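Local coordinates for protein acetyl-CoA C-acetyltransferase (Syntrophomonas wolfei subsp. wolfei, PDB 7N7Z) that probably catalyses the thiolase reaction, the reversible transfer of an acetyl group between two acetyl-CoA molecules that gives acetoacetyl-CoA and free CoA, at residues Ala169-Ile174 with Met292-Ala297; Gly329-Leu334 with Leu342-Thr347. One frame throughout, in Å; residues are numbered along the deposited sequence.

Interaction 1 (Ala169-Ile174 with Met292-Ala297)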
ATOM      1  N   ALA B 169      16.632  32.950  -6.920  1.00 45.16           N
ATOM      2  CA  ALA B 169      17.994  33.296  -6.528  1.00 51.36           C
ATOM      3  C   ALA B 169      18.896  33.428  -7.748  1.00 52.93           C
ATOM      4  O   ALA B 169      19.724  34.343  -7.822  1.00 52.88           O
ATOM      5  CB  ALA B 169      18.546  32.245  -5.565  1.00 51.15           C
ATOM      6  N   GLU B 170      18.744  32.526  -8.720  1.00 46.18           N
ATOM      7  CA  GLU B 170      19.563  32.589  -9.926  1.00 49.46           C
ATOM      8  C   GLU B 170      19.245  33.837 -10.742  1.00 50.42           C
ATOM      9  O   GLU B 170      20.149  34.589 -11.123  1.00 51.75           O
ATOM     10  CB  GLU B 170      19.346  31.332 -10.768  1.00 50.25           C
ATOM     11  CG  GLU B 170      20.032  30.091 -10.227  1.00 55.10           C
ATOM     12  CD  GLU B 170      20.181  29.006 -11.277  1.00 56.55           C
ATOM     13  OE1 GLU B 170      19.234  28.813 -12.071  1.00 55.20           O
ATOM     14  OE2 GLU B 170      21.244  28.351 -11.312  1.00 56.70           O
ATOM     15  N   LYS B 171      17.960  34.070 -11.023  1.00 51.24           N
ATOM     16  CA  LYS B 171      17.576  35.190 -11.878  1.00 51.66           C
ATOM     17  C   LYS B 171      18.094  36.511 -11.323  1.00 52.00           C
ATOM     18  O   LYS B 171      18.728  37.292 -12.039  1.00 53.69           O
ATOM     19  CB  LYS B 171      16.054  35.231 -12.032  1.00 54.48           C
ATOM     20  CG  LYS B 171      15.548  36.359 -12.920  1.00 57.14           C
ATOM     21  CD  LYS B 171      14.043  36.533 -12.803  1.00 59.95           C
ATOM     22  CE  LYS B 171      13.576  37.770 -13.556  1.00 62.57           C
ATOM     23  NZ  LYS B 171      12.131  38.052 -13.337  1.00 64.27           N
ATOM     24  N   TYR B 172      17.824  36.780 -10.049  1.00 54.02           N
ATOM     25  CA  TYR B 172      18.255  38.016  -9.410  1.00 56.81           C
ATOM     26  C   TYR B 172      19.623  37.897  -8.755  1.00 56.30           C
ATOM     27  O   TYR B 172      20.099  38.872  -8.166  1.00 56.85           O
ATOM     28  CB  TYR B 172      17.224  38.454  -8.368  1.00 54.72           C
ATOM     29  CG  TYR B 172      15.906  38.881  -8.970  1.00 55.52           C
ATOM     30  CD1 TYR B 172      15.828  39.993  -9.798  1.00 55.73           C
ATOM     31  CD2 TYR B 172      14.742  38.171  -8.716  1.00 53.55           C
ATOM     32  CE1 TYR B 172      14.626  40.389 -10.352  1.00 57.56           C
ATOM     33  CE2 TYR B 172      13.536  38.558  -9.267  1.00 56.87           C
ATOM     34  CZ  TYR B 172      13.483  39.667 -10.083  1.00 56.92           C
ATOM     35  OH  TYR B 172      12.283  40.056 -10.632  1.00 54.46           O
ATOM     36  N   GLY B 173      20.262  36.735  -8.840  1.00 57.58           N
ATOM     37  CA  GLY B 173      21.590  36.569  -8.287  1.00 55.51           C
ATOM     38  C   GLY B 173      21.644  36.772  -6.789  1.00 61.37           C
ATOM     39  O   GLY B 173      22.496  37.513  -6.287  1.00 59.40           O
ATOM     40  N   ILE B 174      20.738  36.127  -6.063  1.00 63.38           N
ATOM     41  CA  ILE B 174      20.741  36.157  -4.606  1.00 63.84           C
ATOM     42  C   ILE B 174      21.685  35.074  -4.110  1.00 63.88           C
ATOM     43  O   ILE B 174      21.665  33.939  -4.600  1.00 64.03           O
ATOM     44  CB  ILE B 174      19.319  35.959  -4.047  1.00 62.98           C
ATOM     45  CG1 ILE B 174      18.408  37.104  -4.497  1.00 62.33           C
ATOM     46  CG2 ILE B 174      19.351  35.872  -2.527  1.00 62.47           C
ATOM     47  CD1 ILE B 174      16.933  36.779  -4.407  1.00 59.72           C
ATOM     48  N   MET B 292       7.153  31.111  -8.987  1.00 41.19           N
ATOM     49  CA  MET B 292       5.954  31.427  -8.219  1.00 40.23           C
ATOM     50  C   MET B 292       6.248  32.360  -7.053  1.00 43.90           C
ATOM     51  O   MET B 292       5.361  33.097  -6.609  1.00 39.44           O
ATOM     52  CB  MET B 292       5.306  30.136  -7.704  1.00 40.95           C
ATOM     53  CG  MET B 292       6.268  29.136  -7.057  1.00 43.31           C
ATOM     54  SD  MET B 292       6.870  29.650  -5.436  1.00 57.60           S
ATOM     55  CE  MET B 292       5.377  29.507  -4.463  1.00 45.92           C
ATOM     56  N   GLY B 293       7.483  32.349  -6.549  1.00 43.10           N
ATOM     57  CA  GLY B 293       7.798  33.130  -5.365  1.00 42.51           C
ATOM     58  C   GLY B 293       7.552  34.616  -5.532  1.00 41.59           C
ATOM     59  O   GLY B 293       7.314  35.321  -4.549  1.00 42.60           O
ATOM     60  N   LEU B 294       7.603  35.112  -6.766  1.00 39.63           N
ATOM     61  CA  LEU B 294       7.456  36.540  -7.021  1.00 45.55           C
ATOM     62  C   LEU B 294       6.003  36.997  -7.067  1.00 42.68           C
ATOM     63  O   LEU B 294       5.755  38.178  -7.334  1.00 42.81           O
ATOM     64  CB  LEU B 294       8.147  36.906  -8.337  1.00 48.03           C
ATOM     65  CG  LEU B 294       9.595  36.432  -8.476  1.00 51.75           C
ATOM     66  CD1 LEU B 294      10.095  36.643  -9.897  1.00 53.44           C
ATOM     67  CD2 LEU B 294      10.491  37.147  -7.475  1.00 51.06           C
ATOM     68  N   GLY B 295       5.048  36.105  -6.816  1.00 40.23           N
ATOM     69  CA  GLY B 295       3.644  36.440  -6.874  1.00 41.42           C
ATOM     70  C   GLY B 295       3.273  37.679  -6.080  1.00 41.30           C
ATOM     71  O   GLY B 295       2.560  38.561  -6.569  1.00 40.48           O
ATOM     72  N   PRO B 296       3.733  37.765  -4.830  1.00 37.95           N
ATOM     73  CA  PRO B 296       3.415  38.955  -4.024  1.00 41.53           C
ATOM     74  C   PRO B 296       3.863  40.256  -4.666  1.00 42.14           C
ATOM     75  O   PRO B 296       3.264  41.305  -4.401  1.00 41.10           O
ATOM     76  CB  PRO B 296       4.152  38.691  -2.703  1.00 41.13           C
ATOM     77  CG  PRO B 296       4.285  37.206  -2.633  1.00 42.03           C
ATOM     78  CD  PRO B 296       4.465  36.750  -4.052  1.00 40.00           C
ATOM     79  N   ALA B 297       4.900  40.221  -5.507  1.00 43.23           N
ATOM     80  CA  ALA B 297       5.362  41.439  -6.161  1.00 43.14           C
ATOM     81  C   ALA B 297       4.390  41.930  -7.225  1.00 47.18           C
ATOM     82  O   ALA B 297       4.492  43.085  -7.652  1.00 50.89           O
ATOM     83  CB  ALA B 297       6.740  41.210  -6.781  1.00 47.20           C
TER
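Y172 and L294 meet where the Schellman end of helix 161-172 packs against a short 3-10 turn of the thiolase fold. The first side chain belongs to the N-terminal thiolase domain, the second to the C-terminal one. The contact is small and apolar, with no hydrogen bond across it. The two side chains approach from opposite directions. L294 puts its methyl CD2 against the edge of the Y172 ring, near the ring plane, with CD2 3.8 Å from Y172 CE2. Its other methyl, CD1, lies near the same ring carbon and the Y172 hydroxyl. Chi1 of -51° sets L294 CG anti to the carbonyl carbon, and from there both methyls meet the tyrosine. L294 also touches I168, and its side chain is about 7 Å from that of C388, a predicted active-site proton acceptor.

The aliphatic chain of K171 runs beside the tyrosine. K171 CD lies over one ring face, offset toward the rim, so the ring has a methyl at its edge and a methylene over that face. M333 and E336 of helix 324-336 also touch Y172.

Backbone bonds shape both partners. I174 N bonds to A169 O at 2.7 Å, and G173 N makes a weak bond to E170 O. G173, with phi 62°, is the C-prime residue of this motif. On the other side, G295 N bonds to M292 O and A297 N to L294 O.

K171 NZ makes only a weak hydrogen bond to Y172 OH, at 3.4 Å. The same NZ stands 4.2 Å from L294 CD1.

Interaction 2 (Gly329-Leu334 with Leu342-Thr347)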
ATOM      1  N   GLY B 329      13.782  38.112  -3.669  1.00 44.66           N
ATOM      2  CA  GLY B 329      13.320  38.317  -5.031  1.00 47.07           C
ATOM      3  C   GLY B 329      12.117  39.238  -5.091  1.00 46.11           C
ATOM      4  O   GLY B 329      11.995  40.057  -6.007  1.00 49.41           O
ATOM      5  N   VAL B 330      11.215  39.123  -4.115  1.00 43.63           N
ATOM      6  CA  VAL B 330      10.063  40.017  -4.061  1.00 45.29           C
ATOM      7  C   VAL B 330      10.519  41.451  -3.826  1.00 46.65           C
ATOM      8  O   VAL B 330      10.026  42.388  -4.466  1.00 49.21           O
ATOM      9  CB  VAL B 330       9.076  39.550  -2.974  1.00 44.29           C
ATOM     10  CG1 VAL B 330       8.065  40.645  -2.664  1.00 42.16           C
ATOM     11  CG2 VAL B 330       8.371  38.275  -3.411  1.00 44.34           C
ATOM     12  N   VAL B 331      11.464  41.645  -2.902  1.00 47.50           N
ATOM     13  CA  VAL B 331      12.015  42.979  -2.669  1.00 47.53           C
ATOM     14  C   VAL B 331      12.563  43.557  -3.966  1.00 47.33           C
ATOM     15  O   VAL B 331      12.347  44.733  -4.282  1.00 50.41           O
ATOM     16  CB  VAL B 331      13.101  42.930  -1.577  1.00 46.42           C
ATOM     17  CG1 VAL B 331      13.771  44.293  -1.431  1.00 41.69           C
ATOM     18  CG2 VAL B 331      12.510  42.485  -0.252  1.00 45.09           C
ATOM     19  N   ARG B 332      13.282  42.740  -4.737  1.00 47.37           N
ATOM     20  CA  ARG B 332      13.882  43.226  -5.973  1.00 50.31           C
ATOM     21  C   ARG B 332      12.815  43.559  -7.009  1.00 53.68           C
ATOM     22  O   ARG B 332      12.823  44.649  -7.593  1.00 56.41           O
ATOM     23  CB  ARG B 332      14.862  42.189  -6.521  1.00 54.95           C
ATOM     24  CG  ARG B 332      15.794  42.728  -7.596  1.00 58.49           C
ATOM     25  CD  ARG B 332      16.950  43.512  -6.997  1.00 60.43           C
ATOM     26  NE  ARG B 332      17.853  42.656  -6.237  1.00 56.85           N
ATOM     27  CZ  ARG B 332      18.762  41.856  -6.779  1.00 60.53           C
ATOM     28  NH1 ARG B 332      18.919  41.776  -8.090  1.00 55.32           N
ATOM     29  NH2 ARG B 332      19.531  41.117  -5.985  1.00 64.18           N
ATOM     30  N   MET B 333      11.885  42.633  -7.252  1.00 53.73           N
ATOM     31  CA  MET B 333      10.847  42.890  -8.245  1.00 54.57           C
ATOM     32  C   MET B 333       9.998  44.092  -7.850  1.00 54.70           C
ATOM     33  O   MET B 333       9.591  44.883  -8.709  1.00 59.01           O
ATOM     34  CB  MET B 333       9.966  41.655  -8.432  1.00 53.50           C
ATOM     35  CG  MET B 333       8.855  41.864  -9.453  1.00 59.28           C
ATOM     36  SD  MET B 333       7.961  40.360  -9.889  1.00 65.22           S
ATOM     37  CE  MET B 333       6.961  40.959 -11.251  1.00 66.71           C
ATOM     38  N   LEU B 334       9.717  44.246  -6.553  1.00 53.31           N
ATOM     39  CA  LEU B 334       8.934  45.393  -6.109  1.00 55.16           C
ATOM     40  C   LEU B 334       9.684  46.700  -6.331  1.00 56.98           C
ATOM     41  O   LEU B 334       9.056  47.747  -6.518  1.00 60.53           O
ATOM     42  CB  LEU B 334       8.565  45.245  -4.632  1.00 53.85           C
ATOM     43  CG  LEU B 334       7.202  44.636  -4.289  1.00 54.62           C
ATOM     44  CD1 LEU B 334       6.955  44.739  -2.788  1.00 48.59           C
ATOM     45  CD2 LEU B 334       6.060  45.293  -5.058  1.00 53.58           C
ATOM     46  N   LEU B 342      10.300  47.741  -0.208  1.00 55.50           N
ATOM     47  CA  LEU B 342       9.677  46.958   0.853  1.00 52.39           C
ATOM     48  C   LEU B 342      10.102  47.473   2.220  1.00 50.38           C
ATOM     49  O   LEU B 342      11.294  47.513   2.538  1.00 51.71           O
ATOM     50  CB  LEU B 342      10.042  45.478   0.707  1.00 49.73           C
ATOM     51  CG  LEU B 342       9.278  44.530   1.641  1.00 51.00           C
ATOM     52  CD1 LEU B 342       7.778  44.645   1.417  1.00 48.48           C
ATOM     53  CD2 LEU B 342       9.727  43.087   1.463  1.00 53.87           C
ATOM     54  N   ASP B 343       9.118  47.873   3.023  1.00 47.77           N
ATOM     55  CA  ASP B 343       9.365  48.495   4.323  1.00 48.95           C
ATOM     56  C   ASP B 343       9.498  47.392   5.364  1.00 48.26           C
ATOM     57  O   ASP B 343       8.517  46.943   5.959  1.00 46.01           O
ATOM     58  CB  ASP B 343       8.244  49.467   4.670  1.00 48.25           C
ATOM     59  CG  ASP B 343       8.578  50.341   5.863  1.00 49.66           C
ATOM     60  OD1 ASP B 343       9.566  50.041   6.564  1.00 47.89           O
ATOM     61  OD2 ASP B 343       7.851  51.329   6.098  1.00 49.05           O
ATOM     62  N   PHE B 344      10.737  46.948   5.588  1.00 48.17           N
ATOM     63  CA  PHE B 344      10.989  45.910   6.580  1.00 49.29           C
ATOM     64  C   PHE B 344      10.673  46.375   7.996  1.00 48.14           C
ATOM     65  O   PHE B 344      10.469  45.534   8.878  1.00 46.45           O
ATOM     66  CB  PHE B 344      12.444  45.447   6.499  1.00 52.78           C
ATOM     67  CG  PHE B 344      12.711  44.484   5.380  1.00 54.61           C
ATOM     68  CD1 PHE B 344      12.293  43.167   5.466  1.00 55.51           C
ATOM     69  CD2 PHE B 344      13.379  44.896   4.239  1.00 57.22           C
ATOM     70  CE1 PHE B 344      12.536  42.278   4.437  1.00 57.66           C
ATOM     71  CE2 PHE B 344      13.628  44.012   3.207  1.00 57.48           C
ATOM     72  CZ  PHE B 344      13.206  42.701   3.306  1.00 60.98           C
ATOM     73  N   SER B 345      10.630  47.687   8.233  1.00 47.19           N
ATOM     74  CA  SER B 345      10.272  48.212   9.545  1.00 46.88           C
ATOM     75  C   SER B 345       8.781  48.106   9.832  1.00 49.82           C
ATOM     76  O   SER B 345       8.373  48.327  10.977  1.00 48.74           O
ATOM     77  CB  SER B 345      10.711  49.674   9.665  1.00 51.29           C
ATOM     78  OG  SER B 345       9.725  50.550   9.143  1.00 49.95           O
ATOM     79  N   LYS B 346       7.966  47.782   8.831  1.00 47.71           N
ATOM     80  CA  LYS B 346       6.527  47.614   8.992  1.00 46.26           C
ATOM     81  C   LYS B 346       6.066  46.329   8.323  1.00 44.16           C
ATOM     82  O   LYS B 346       4.970  46.257   7.757  1.00 41.98           O
ATOM     83  CB  LYS B 346       5.772  48.817   8.431  1.00 45.63           C
ATOM     84  CG  LYS B 346       6.186  50.147   9.044  1.00 48.80           C
ATOM     85  CD  LYS B 346       5.066  51.176   8.968  1.00 49.47           C
ATOM     86  CE  LYS B 346       4.659  51.460   7.528  1.00 51.15           C
ATOM     87  NZ  LYS B 346       4.429  52.914   7.287  1.00 53.24           N
ATOM     88  N   THR B 347       6.899  45.291   8.377  1.00 44.70           N
ATOM     89  CA  THR B 347       6.597  44.027   7.719  1.00 43.54           C
ATOM     90  C   THR B 347       7.209  42.886   8.516  1.00 41.63           C
ATOM     91  O   THR B 347       8.386  42.953   8.885  1.00 40.47           O
ATOM     92  CB  THR B 347       7.133  44.010   6.281  1.00 43.92           C
ATOM     93  OG1 THR B 347       6.521  45.063   5.525  1.00 44.12           O
ATOM     94  CG2 THR B 347       6.844  42.669   5.609  1.00 43.12           C
TER
HETATM   95  O   HOH W   1      11.392  46.528  -2.507  1.00 52.12           O
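V331 and L342 cross at about a right angle, and mainly one methyl of each makes the contact. V331 CG2 and L342 CD2 are 3.3 Å apart, tighter than usual for two carbons. The valine turns CG1 anti to its own N (chi1 174°), which leaves CG2 anti to the carbonyl carbon and facing the loop. L342 CB is also near V331 CG2, at 4.0 Å.

F344 reaches V331 CG2 as well. Its CB does not point at the helix, but the end of the ring comes nearer, and CZ lies 3.6 Å from V331 CG2. The approach to the ring is oblique. L334, one helical turn on, adds a looser contact, with its CD1 4.3 Å from L342 CD1.

A water joins the two backbones beside these side chains. The water donates to V331 O, 2.7 Å away. The same water accepts from L342 N, at 2.8 Å. It thus ties a helix carbonyl to the loop, next to the pair of closest CA atoms, V331 and L342.

The loop has its own bonds around D343. D343 O accepts from K346 N and T347 OG1, which reach it from opposite faces of its plane. T347 OG1 stands 2.8 Å from D343 O, above the carbonyl plane. S345 OG meets D343 OD1 on the syn side at 2.6 Å, 25° out of the carboxylate plane, while K346 NZ makes only a long salt bridge to D343 OD2.

The contact joins helix 324-336 to the loop before helix 353-356. L342 also packs on Y311, L334 touches P301 of helix 296-307, and K346 is hydrogen-bonded through its backbone to W317 of strand 316-319.

Both segments of interaction 1 precede those of interaction 2 in the chain. The centres of the two interactions are about 12 Å apart. Helix 324-336 connects them: it carries residues 329-334 of interaction 2 and also packs on both segments of interaction 1. A297 CB is 3.4 Å from M333 SD, and R332 NH1 makes a weak hydrogen bond to Y172 O. Interaction 1 joins the N-terminal and C-terminal thiolase domains, whereas interaction 2 stays within the C-terminal one. The same helix thus meets the end of helix 161-172 through R332, M333 and E336, and the 342-347 loop through V331 and L334.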